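PDB 5WID: flavodoxin from Methanosarcina acetivorans C2A, which binds flavin mononucleotide and, as is usual for flavodoxins, probably serves as a small carrier in electron transfer. Local coordinates for residues N13-A16 with M17-I21; M66-F69 with M70-L74; C130-L133 with G134-A138. All coordinates share one frame; numbering follows the deposited sequence.

Contact 1: residues N13-A16 with M17-I21; sequences NTKA and MAEAI. With FMN (flavin mononucleotide), chain D.
Lys-15 and Glu-19, one turn apart on helix 13-27, form a salt bridge between NZ and OE2; the modelled separation is very short, and its value doubtful. The lysine chain runs out straight and bends at its last torsion (chi4 -66°), which turns NZ back to the carboxylate. A water accepts from Lys-15 NZ and donates to Glu-19 OE1 at 2.6 Å, so both carboxylate oxygens are engaged. The backbone joins the same pair through Glu-19 N to Lys-15 O (3.0 Å), in series with Met-17 N to Asn-13 O and Ala-18 N to Thr-14 O. The helix follows strand 2-8 in a beta-alpha-beta unit, and its first turn is the phosphate-binding end of the flavodoxin fold. There Thr-14 grips FMN O1P twice, through N and through OG1, each at 2.7 Å; OG1 is also hydrogen-bonded to Ser-89 N of strand 83-90, which fixes the hydroxyl. Asn-13 N donates to O3P (3.0 Å, 164°), while its ND2 reaches the ribityl oxygen O4' at 2.9 Å. With an alanine in place of Asn-13, the O4' bond from ND2 goes, and the ribityl chain would probably be less firmly fixed. The helix N terminus pointing at the phosphate probably also stabilises its negative charge.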
ATOM      1  N   ASN A  13       7.076 -11.480   1.627  1.00 13.59           N
ATOM      2  CA  ASN A  13       7.955 -10.369   1.262  1.00 12.31           C
ATOM      3  C   ASN A  13       7.196  -9.044   1.227  1.00 12.27           C
ATOM      4  O   ASN A  13       7.640  -8.049   1.813  1.00 13.07           O
ATOM      5  CB  ASN A  13       8.633 -10.659  -0.080  1.00 12.62           C
ATOM      6  CG  ASN A  13       9.634 -11.810   0.017  1.00 14.35           C
ATOM      7  OD1 ASN A  13      10.198 -12.085   1.097  1.00 13.56           O
ATOM      8  ND2 ASN A  13       9.853 -12.498  -1.104  1.00 15.54           N
ATOM      9  N   THR A  14       6.046  -9.010   0.547  1.00 12.01           N
ATOM     10  CA  THR A  14       5.223  -7.799   0.561  1.00 12.00           C
ATOM     11  C   THR A  14       4.689  -7.511   1.956  1.00 11.84           C
ATOM     12  O   THR A  14       4.539  -6.343   2.338  1.00 10.96           O
ATOM     13  CB  THR A  14       4.085  -7.938  -0.458  1.00  9.33           C
ATOM     14  OG1 THR A  14       4.668  -8.229  -1.740  1.00 11.91           O
ATOM     15  CG2 THR A  14       3.224  -6.661  -0.561  1.00 11.58           C
ATOM     16  N   LYS A  15       4.410  -8.556   2.736  1.00 11.80           N
ATOM     17  CA  LYS A  15       4.005  -8.334   4.121  1.00 12.52           C
ATOM     18  C   LYS A  15       5.107  -7.630   4.906  1.00 12.67           C
ATOM     19  O   LYS A  15       4.839  -6.688   5.663  1.00 12.68           O
ATOM     20  CB  LYS A  15       3.643  -9.664   4.788  1.00 13.00           C
ATOM     21  CG  LYS A  15       3.266  -9.548   6.280  1.00 11.75           C
ATOM     22  CD  LYS A  15       2.832 -10.923   6.845  1.00 13.83           C
ATOM     23  CE  LYS A  15       2.331 -10.804   8.284  1.00 21.55           C
ATOM     24  NZ  LYS A  15       3.445 -10.397   9.187  1.00 23.98           N
ATOM     25  N   ALA A  16       6.355  -8.076   4.739  1.00 12.21           N
ATOM     26  CA  ALA A  16       7.468  -7.422   5.417  1.00 13.14           C
ATOM     27  C   ALA A  16       7.566  -5.955   5.013  1.00 11.83           C
ATOM     28  O   ALA A  16       7.824  -5.087   5.857  1.00 12.88           O
ATOM     29  CB  ALA A  16       8.775  -8.157   5.106  1.00 14.18           C
ATOM     30  N   MET A  17       7.373  -5.660   3.726  1.00 10.93           N
ATOM     31  CA  MET A  17       7.374  -4.269   3.274  1.00 10.28           C
ATOM     32  C   MET A  17       6.279  -3.479   3.968  1.00 11.67           C
ATOM     33  O   MET A  17       6.505  -2.361   4.442  1.00 12.30           O
ATOM     34  CB  MET A  17       7.169  -4.201   1.756  1.00 11.46           C
ATOM     35  CG  MET A  17       8.310  -4.812   0.966  1.00 12.07           C
ATOM     36  SD  MET A  17       7.983  -4.735  -0.809  1.00 12.82           S
ATOM     37  CE  MET A  17       8.063  -2.962  -1.140  1.00 12.09           C
ATOM     38  N   ALA A  18       5.078  -4.059   4.021  1.00 11.61           N
ATOM     39  CA  ALA A  18       3.922  -3.375   4.598  1.00 12.11           C
ATOM     40  C   ALA A  18       4.156  -3.033   6.059  1.00 14.61           C
ATOM     41  O   ALA A  18       3.808  -1.936   6.517  1.00 13.24           O
ATOM     42  CB  ALA A  18       2.675  -4.256   4.453  1.00 12.54           C
ATOM     43  N   GLU A  19       4.734  -3.965   6.816  1.00 12.28           N
ATOM     44  CA  GLU A  19       4.969  -3.702   8.229  1.00 13.26           C
ATOM     45  C   GLU A  19       5.992  -2.602   8.429  1.00 12.54           C
ATOM     46  O   GLU A  19       5.862  -1.801   9.367  1.00 14.30           O
ATOM     47  CB  GLU A  19       5.399  -4.990   8.922  1.00 14.00           C
ATOM     48  CG  GLU A  19       4.218  -5.943   8.950  1.00 16.93           C
ATOM     49  CD  GLU A  19       4.552  -7.345   9.347  1.00 28.71           C
ATOM     50  OE1 GLU A  19       5.748  -7.682   9.444  1.00 34.33           O
ATOM     51  OE2 GLU A  19       3.590  -8.114   9.561  1.00 34.73           O
ATOM     52  N   ALA A  20       6.992  -2.523   7.549  1.00 13.29           N
ATOM     53  CA  ALA A  20       7.982  -1.455   7.662  1.00 13.15           C
ATOM     54  C   ALA A  20       7.387  -0.101   7.278  1.00 13.26           C
ATOM     55  O   ALA A  20       7.721   0.919   7.895  1.00 14.63           O
ATOM     56  CB  ALA A  20       9.208  -1.765   6.802  1.00 12.68           C
ATOM     57  N   ILE A  21       6.517  -0.068   6.260  1.00 12.57           N
ATOM     58  CA  ILE A  21       5.800   1.170   5.942  1.00 11.47           C
ATOM     59  C   ILE A  21       5.002   1.629   7.156  1.00 15.29           C
ATOM     60  O   ILE A  21       5.031   2.806   7.531  1.00 13.14           O
ATOM     61  CB  ILE A  21       4.883   0.979   4.720  1.00 13.09           C
ATOM     62  CG1 ILE A  21       5.704   0.759   3.446  1.00 12.03           C
ATOM     63  CG2 ILE A  21       3.969   2.191   4.540  1.00 13.30           C
ATOM     64  CD1 ILE A  21       4.834   0.228   2.275  1.00 12.24           C
TER
HETATM   65  N1  FMN D 201       7.749 -11.821 -10.260  1.00 13.75           N
HETATM   66  C2  FMN D 201       7.660 -10.922 -11.295  1.00 15.95           C
HETATM   67  O2  FMN D 201       8.296  -9.865 -11.240  1.00 16.05           O
HETATM   68  N3  FMN D 201       6.863 -11.199 -12.393  1.00 14.08           N
HETATM   69  C4  FMN D 201       6.137 -12.359 -12.465  1.00 17.24           C
HETATM   70  O4  FMN D 201       5.428 -12.559 -13.463  1.00 17.25           O
HETATM   71  C4A FMN D 201       6.237 -13.280 -11.418  1.00 16.20           C
HETATM   72  N5  FMN D 201       5.541 -14.470 -11.458  1.00 16.17           N
HETATM   73  C5A FMN D 201       5.649 -15.372 -10.417  1.00 17.18           C
HETATM   74  C6  FMN D 201       4.941 -16.571 -10.489  1.00 16.66           C
HETATM   75  C7  FMN D 201       5.035 -17.487  -9.452  1.00 16.21           C
HETATM   76  C7M FMN D 201       4.258 -18.774  -9.550  1.00 18.47           C
HETATM   77  C8  FMN D 201       5.845 -17.219  -8.351  1.00 17.90           C
HETATM   78  C8M FMN D 201       5.958 -18.210  -7.226  1.00 17.07           C
HETATM   79  C9  FMN D 201       6.561 -16.019  -8.279  1.00 13.32           C
HETATM   80  C9A FMN D 201       6.459 -15.099  -9.317  1.00 14.21           C
HETATM   81  N10 FMN D 201       7.154 -13.901  -9.265  1.00 14.92           N
HETATM   82  C10 FMN D 201       7.050 -13.005 -10.313  1.00 15.34           C
HETATM   83  C1' FMN D 201       8.048 -13.586  -8.110  1.00 16.51           C
HETATM   84  C2' FMN D 201       7.323 -13.018  -6.891  1.00 11.75           C
HETATM   85  O2' FMN D 201       6.675 -11.787  -7.166  1.00 13.08           O
HETATM   86  C3' FMN D 201       8.390 -12.797  -5.823  1.00 11.32           C
HETATM   87  O3' FMN D 201       8.858 -14.059  -5.382  1.00 12.38           O
HETATM   88  C4' FMN D 201       7.920 -11.961  -4.630  1.00 13.13           C
HETATM   89  O4' FMN D 201       9.050 -11.722  -3.813  1.00 14.70           O
HETATM   90  C5' FMN D 201       6.814 -12.630  -3.809  1.00 12.25           C
HETATM   91  O5' FMN D 201       6.418 -11.706  -2.808  1.00 12.52           O
HETATM   92  P   FMN D 201       5.327 -12.123  -1.705  1.00 12.39           P
HETATM   93  O1P FMN D 201       4.864 -10.841  -1.058  1.00 12.24           O
HETATM   94  O2P FMN D 201       4.171 -12.801  -2.413  1.00 12.60           O
HETATM   95  O3P FMN D 201       5.985 -13.040  -0.713  1.00 13.89           O
HETATM   96  O   HOH W   1       6.308 -10.037   8.377  1.00 23.38           O

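Contact 2: residues M66-F69 with M70-L74; sequences MEKF and MDETL
Phe-69 and Thr-73 cross at an angle, the ring slanting past the threonine, with CD1 3.8 Å from Thr-73 CB and CE1 3.9 Å from the methyl CG2. The first torsion of Phe-69 (chi1 169°) sets CG opposite the backbone N and beside the carbonyl carbon, which carries the ring along the next turn to Thr-73; Leu-74 CB stands at a looser 4.4 Å from CE2. The carbonyl of Phe-69 receives two donors: a well-directed bond from Leu-74 N at 2.9 Å and a weak one from Thr-73 N, bent to 121°. This is the wider pi-type turn of the helix. Met-66 and Met-70 also meet obliquely, SD of the first against CG of the second at 3.9 Å. On another flank Lys-68 carries its chain over the carboxylate of Glu-72 and folds at chi4 (67°), bringing NZ to the syn lone pair of OE2 at 2.7 Å in a salt bridge. Glu-67 and Asp-71 place like charges close together, OE2 to OD2 at 4.0 Å, with their carboxylates nearly perpendicular; one water donates to both oxygens and, with the salt bridge from Lys-103 to Asp-71 OD1, probably eases the repulsion. Met-70 packs on Ile-100 and Met-104 of helix 96-106, Phe-69 on Leu-45 of helix 42-47, and Met-66 on Val-53 of strand 50-58. The result is an amphipathic helix, charged pairs along one side and apolar chains on the other, lying against the central sheet of the flavodoxin alpha/beta fold.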
ATOM      1  N   MET A  66      -6.334  -9.540  -5.010  1.00 15.62           N
ATOM      2  CA  MET A  66      -6.090  -8.112  -4.822  1.00 14.30           C
ATOM      3  C   MET A  66      -6.758  -7.289  -5.920  1.00 14.87           C
ATOM      4  O   MET A  66      -7.241  -6.174  -5.665  1.00 15.70           O
ATOM      5  CB  MET A  66      -4.584  -7.824  -4.771  1.00 12.20           C
ATOM      6  CG  MET A  66      -4.248  -6.321  -4.649  1.00 14.33           C
ATOM      7  SD  MET A  66      -4.990  -5.569  -3.192  1.00 15.57           S
ATOM      8  CE  MET A  66      -3.831  -6.059  -1.921  1.00 16.35           C
ATOM      9  N   GLU A  67      -6.782  -7.803  -7.152  1.00 16.12           N
ATOM     10  CA  GLU A  67      -7.478  -7.077  -8.209  1.00 16.05           C
ATOM     11  C   GLU A  67      -8.948  -6.909  -7.860  1.00 19.84           C
ATOM     12  O   GLU A  67      -9.522  -5.824  -8.026  1.00 17.12           O
ATOM     13  CB  GLU A  67      -7.312  -7.800  -9.546  1.00 19.02           C
ATOM     14  CG  GLU A  67      -7.758  -6.971 -10.729  1.00 34.37           C
ATOM     15  CD  GLU A  67      -7.649  -7.715 -12.045  1.00 61.24           C
ATOM     16  OE1 GLU A  67      -7.032  -8.804 -12.074  1.00 64.28           O
ATOM     17  OE2 GLU A  67      -8.182  -7.204 -13.053  1.00 72.26           O
ATOM     18  N   LYS A  68      -9.568  -7.977  -7.348  1.00 16.97           N
ATOM     19  CA  LYS A  68     -10.963  -7.917  -6.922  1.00 16.18           C
ATOM     20  C   LYS A  68     -11.131  -6.967  -5.741  1.00 18.20           C
ATOM     21  O   LYS A  68     -12.053  -6.141  -5.722  1.00 19.82           O
ATOM     22  CB  LYS A  68     -11.436  -9.331  -6.574  1.00 20.86           C
ATOM     23  CG  LYS A  68     -12.844  -9.421  -6.018  1.00 36.84           C
ATOM     24  CD  LYS A  68     -13.229 -10.874  -5.762  1.00 44.80           C
ATOM     25  CE  LYS A  68     -14.728 -11.080  -5.914  1.00 51.78           C
ATOM     26  NZ  LYS A  68     -15.172 -10.902  -7.326  1.00 60.84           N
ATOM     27  N   PHE A  69     -10.238  -7.059  -4.751  1.00 16.11           N
ATOM     28  CA  PHE A  69     -10.286  -6.139  -3.618  1.00 15.99           C
ATOM     29  C   PHE A  69     -10.273  -4.688  -4.080  1.00 20.28           C
ATOM     30  O   PHE A  69     -11.046  -3.859  -3.587  1.00 21.44           O
ATOM     31  CB  PHE A  69      -9.106  -6.389  -2.674  1.00 14.76           C
ATOM     32  CG  PHE A  69      -8.949  -5.311  -1.638  1.00 18.83           C
ATOM     33  CD1 PHE A  69      -9.728  -5.329  -0.491  1.00 21.72           C
ATOM     34  CD2 PHE A  69      -8.066  -4.260  -1.832  1.00 17.70           C
ATOM     35  CE1 PHE A  69      -9.609  -4.322   0.461  1.00 20.27           C
ATOM     36  CE2 PHE A  69      -7.942  -3.259  -0.884  1.00 22.71           C
ATOM     37  CZ  PHE A  69      -8.723  -3.301   0.270  1.00 17.30           C
ATOM     38  N   MET A  70      -9.390  -4.360  -5.033  1.00 15.61           N
ATOM     39  CA  MET A  70      -9.290  -2.988  -5.521  1.00 17.50           C
ATOM     40  C   MET A  70     -10.514  -2.584  -6.332  1.00 20.74           C
ATOM     41  O   MET A  70     -11.047  -1.477  -6.162  1.00 19.19           O
ATOM     42  CB  MET A  70      -8.030  -2.829  -6.361  1.00 16.57           C
ATOM     43  CG  MET A  70      -6.763  -3.001  -5.523  1.00 20.97           C
ATOM     44  SD  MET A  70      -5.347  -2.324  -6.377  1.00 21.87           S
ATOM     45  CE  MET A  70      -5.646  -0.545  -6.207  1.00 16.72           C
ATOM     46  N   ASP A  71     -10.966  -3.461  -7.235  1.00 16.98           N
ATOM     47  CA  ASP A  71     -12.047  -3.097  -8.147  1.00 19.69           C
ATOM     48  C   ASP A  71     -13.392  -3.032  -7.442  1.00 20.66           C
ATOM     49  O   ASP A  71     -14.292  -2.314  -7.890  1.00 23.19           O
ATOM     50  CB  ASP A  71     -12.131  -4.105  -9.293  1.00 19.09           C
ATOM     51  CG  ASP A  71     -10.988  -3.974 -10.274  1.00 26.37           C
ATOM     52  OD1 ASP A  71     -10.275  -2.950 -10.253  1.00 23.75           O
ATOM     53  OD2 ASP A  71     -10.800  -4.910 -11.069  1.00 27.02           O
ATOM     54  N   GLU A  72     -13.565  -3.809  -6.376  1.00 17.61           N
ATOM     55  CA  GLU A  72     -14.831  -3.864  -5.660  1.00 20.96           C
ATOM     56  C   GLU A  72     -14.765  -3.091  -4.349  1.00 24.82           C
ATOM     57  O   GLU A  72     -15.435  -2.064  -4.197  1.00 25.07           O
ATOM     58  CB  GLU A  72     -15.225  -5.330  -5.428  1.00 24.56           C
ATOM     59  CG  GLU A  72     -15.482  -6.066  -6.734  1.00 30.24           C
ATOM     60  CD  GLU A  72     -15.671  -7.554  -6.550  1.00 41.56           C
ATOM     61  OE1 GLU A  72     -15.919  -7.994  -5.408  1.00 45.21           O
ATOM     62  OE2 GLU A  72     -15.565  -8.284  -7.559  1.00 49.44           O
ATOM     63  N   THR A  73     -13.924  -3.535  -3.417  1.00 19.13           N
ATOM     64  CA  THR A  73     -13.949  -2.976  -2.066  1.00 18.33           C
ATOM     65  C   THR A  73     -13.355  -1.573  -2.020  1.00 16.18           C
ATOM     66  O   THR A  73     -13.941  -0.669  -1.415  1.00 16.64           O
ATOM     67  CB  THR A  73     -13.210  -3.900  -1.100  1.00 19.01           C
ATOM     68  OG1 THR A  73     -13.780  -5.210  -1.181  1.00 27.83           O
ATOM     69  CG2 THR A  73     -13.356  -3.402   0.328  1.00 20.25           C
ATOM     70  N   LEU A  74     -12.169  -1.376  -2.604  1.00 16.56           N
ATOM     71  CA  LEU A  74     -11.551  -0.050  -2.536  1.00 17.15           C
ATOM     72  C   LEU A  74     -12.392   0.993  -3.267  1.00 17.21           C
ATOM     73  O   LEU A  74     -12.577   2.113  -2.771  1.00 17.81           O
ATOM     74  CB  LEU A  74     -10.128  -0.095  -3.103  1.00 16.47           C
ATOM     75  CG  LEU A  74      -9.328   1.208  -2.983  1.00 17.17           C
ATOM     76  CD1 LEU A  74      -9.196   1.638  -1.508  1.00 18.11           C
ATOM     77  CD2 LEU A  74      -7.937   1.067  -3.625  1.00 17.31           C
TER
HETATM   78  O   HOH W   2      -9.781  -5.100 -13.551  1.00 49.35           O

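Contact 3: residues C130-L133 with G134-A138; sequences CKRL and GIDIA
Regular i to i+4 bonding joins residues 130-133 to 134-138, with Ile-135 N bonded to Lys-131 O at 2.9 Å and Ile-137 N to Leu-133 O. Arg-132 bends at chi2 and chi3 (72°), which curls the guanidinium forward, toward Asp-136 on the next turn. NH1 donates to OD1 at 2.8 Å in a salt bridge, a fairly straight bond (160°) that lies in the guanidinium plane but meets the carboxylate on its syn side 27° out of plane. The arginine's CD also sits near OD1, at 3.3 Å. Ile-135 lies over one guanidinium face, its CG2 3.3 Å from NH1, so an apolar branch covers that face while an acceptor is met at the edge. On the inner side Leu-133 CG and Ile-137 CD1 approach obliquely at 4.1 Å. Both residues lean on strand 110-119, Leu-133 through Leu-116 and Ile-137 through Met-112, while Cys-130 touches Met-17 and Ala-20 of helix 13-27. Such a division, with an i to i+4 ion pair outward and aliphatic chains inward, marks an amphipathic helix packed on the parallel sheet of the flavodoxin fold.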
ATOM      1  N   CYS A 130      11.212   1.210   2.816  1.00 13.97           N
ATOM      2  CA  CYS A 130       9.804   1.075   3.164  1.00 12.57           C
ATOM      3  C   CYS A 130       9.432   2.011   4.303  1.00 12.92           C
ATOM      4  O   CYS A 130       8.406   2.699   4.246  1.00 14.72           O
ATOM      5  CB  CYS A 130       9.504  -0.378   3.544  1.00 12.86           C
ATOM      6  SG  CYS A 130       9.704  -1.526   2.145  1.00 14.62           S
ATOM      7  N   LYS A 131      10.256   2.043   5.354  1.00 14.58           N
ATOM      8  CA  LYS A 131      10.012   2.965   6.463  1.00 14.10           C
ATOM      9  C   LYS A 131       9.938   4.414   5.987  1.00 15.69           C
ATOM     10  O   LYS A 131       9.094   5.188   6.460  1.00 16.72           O
ATOM     11  CB  LYS A 131      11.100   2.802   7.526  1.00 14.18           C
ATOM     12  CG  LYS A 131      10.820   3.612   8.789  1.00 17.71           C
ATOM     13  CD  LYS A 131      11.859   3.362   9.877  1.00 23.67           C
ATOM     14  CE  LYS A 131      11.577   4.239  11.095  1.00 28.10           C
ATOM     15  NZ  LYS A 131      12.593   4.009  12.158  1.00 30.32           N
ATOM     16  N   ARG A 132      10.825   4.801   5.067  1.00 13.00           N
ATOM     17  CA  ARG A 132      10.815   6.159   4.521  1.00 14.93           C
ATOM     18  C   ARG A 132       9.512   6.449   3.778  1.00 13.46           C
ATOM     19  O   ARG A 132       8.955   7.541   3.905  1.00 13.83           O
ATOM     20  CB  ARG A 132      12.032   6.346   3.606  1.00 19.46           C
ATOM     21  CG  ARG A 132      12.148   7.651   2.795  1.00 23.16           C
ATOM     22  CD  ARG A 132      11.554   8.875   3.462  1.00 33.35           C
ATOM     23  NE  ARG A 132      12.338   9.325   4.584  1.00 30.60           N
ATOM     24  CZ  ARG A 132      12.080  10.433   5.266  1.00 28.62           C
ATOM     25  NH1 ARG A 132      11.025  11.181   4.980  1.00 27.33           N
ATOM     26  NH2 ARG A 132      12.863  10.765   6.266  1.00 18.82           N
ATOM     27  N   LEU A 133       9.008   5.492   2.993  1.00 13.40           N
ATOM     28  CA  LEU A 133       7.702   5.702   2.367  1.00 11.73           C
ATOM     29  C   LEU A 133       6.628   5.948   3.423  1.00 13.23           C
ATOM     30  O   LEU A 133       5.774   6.827   3.256  1.00 13.55           O
ATOM     31  CB  LEU A 133       7.333   4.509   1.468  1.00 11.02           C
ATOM     32  CG  LEU A 133       5.921   4.571   0.866  1.00 13.39           C
ATOM     33  CD1 LEU A 133       5.725   5.816  -0.016  1.00 16.74           C
ATOM     34  CD2 LEU A 133       5.640   3.300   0.061  1.00 13.82           C
ATOM     35  N   GLY A 134       6.682   5.217   4.541  1.00 12.45           N
ATOM     36  CA  GLY A 134       5.705   5.422   5.600  1.00 15.10           C
ATOM     37  C   GLY A 134       5.843   6.779   6.267  1.00 17.62           C
ATOM     38  O   GLY A 134       4.841   7.452   6.533  1.00 15.40           O
ATOM     39  N   ILE A 135       7.082   7.213   6.528  1.00 14.92           N
ATOM     40  CA  ILE A 135       7.296   8.566   7.047  1.00 15.55           C
ATOM     41  C   ILE A 135       6.683   9.586   6.100  1.00 17.51           C
ATOM     42  O   ILE A 135       5.974  10.509   6.527  1.00 17.97           O
ATOM     43  CB  ILE A 135       8.798   8.843   7.262  1.00 15.43           C
ATOM     44  CG1 ILE A 135       9.345   7.998   8.420  1.00 18.31           C
ATOM     45  CG2 ILE A 135       9.038  10.340   7.522  1.00 17.84           C
ATOM     46  CD1 ILE A 135      10.884   7.948   8.473  1.00 19.14           C
ATOM     47  N   ASP A 136       6.940   9.428   4.793  1.00 12.98           N
ATOM     48  CA  ASP A 136       6.400  10.368   3.815  1.00 16.97           C
ATOM     49  C   ASP A 136       4.875  10.366   3.829  1.00 16.36           C
ATOM     50  O   ASP A 136       4.247  11.424   3.710  1.00 16.16           O
ATOM     51  CB  ASP A 136       6.906  10.044   2.403  1.00 13.49           C
ATOM     52  CG  ASP A 136       8.400  10.298   2.218  1.00 16.77           C
ATOM     53  OD1 ASP A 136       9.031  10.983   3.060  1.00 18.60           O
ATOM     54  OD2 ASP A 136       8.942   9.802   1.202  1.00 20.24           O
ATOM     55  N   ILE A 137       4.262   9.184   3.940  1.00 13.55           N
ATOM     56  CA  ILE A 137       2.801   9.109   4.013  1.00 14.12           C
ATOM     57  C   ILE A 137       2.292   9.874   5.229  1.00 18.54           C
ATOM     58  O   ILE A 137       1.337  10.656   5.142  1.00 17.53           O
ATOM     59  CB  ILE A 137       2.331   7.645   4.044  1.00 12.65           C
ATOM     60  CG1 ILE A 137       2.594   6.949   2.704  1.00 12.85           C
ATOM     61  CG2 ILE A 137       0.834   7.582   4.368  1.00 16.31           C
ATOM     62  CD1 ILE A 137       2.393   5.418   2.788  1.00 12.74           C
ATOM     63  N   ALA A 138       2.918   9.653   6.385  1.00 18.11           N
ATOM     64  CA  ALA A 138       2.493  10.352   7.593  1.00 19.76           C
ATOM     65  C   ALA A 138       2.616  11.863   7.432  1.00 20.75           C
ATOM     66  O   ALA A 138       1.722  12.615   7.842  1.00 20.71           O
ATOM     67  CB  ALA A 138       3.313   9.865   8.789  1.00 17.16           C
TER

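How the contacts relate
Each contact lies within a single helix, so none closes a long loop; following the chain they come strictly in series, with neither nesting nor crossing. Contact 1 is on helix 13-27, straight after strand 2-8 and the FMN phosphate loop. Contact 2 follows on helix 64-76, with nearest atoms about 7 Å from contact 1. Contact 3, on the last helix, 124-143, returns to contact 1: Ile-21 CG1 meets Cys-130 O at 3.4 Å, and Ile-21 CG2 rests 3.8 Å from Gly-134 CA, joining the first and last helices. Contacts 2 and 3, centres about 23 Å apart, lie on opposite sides of the chain's centre, both packed against strand 50-58.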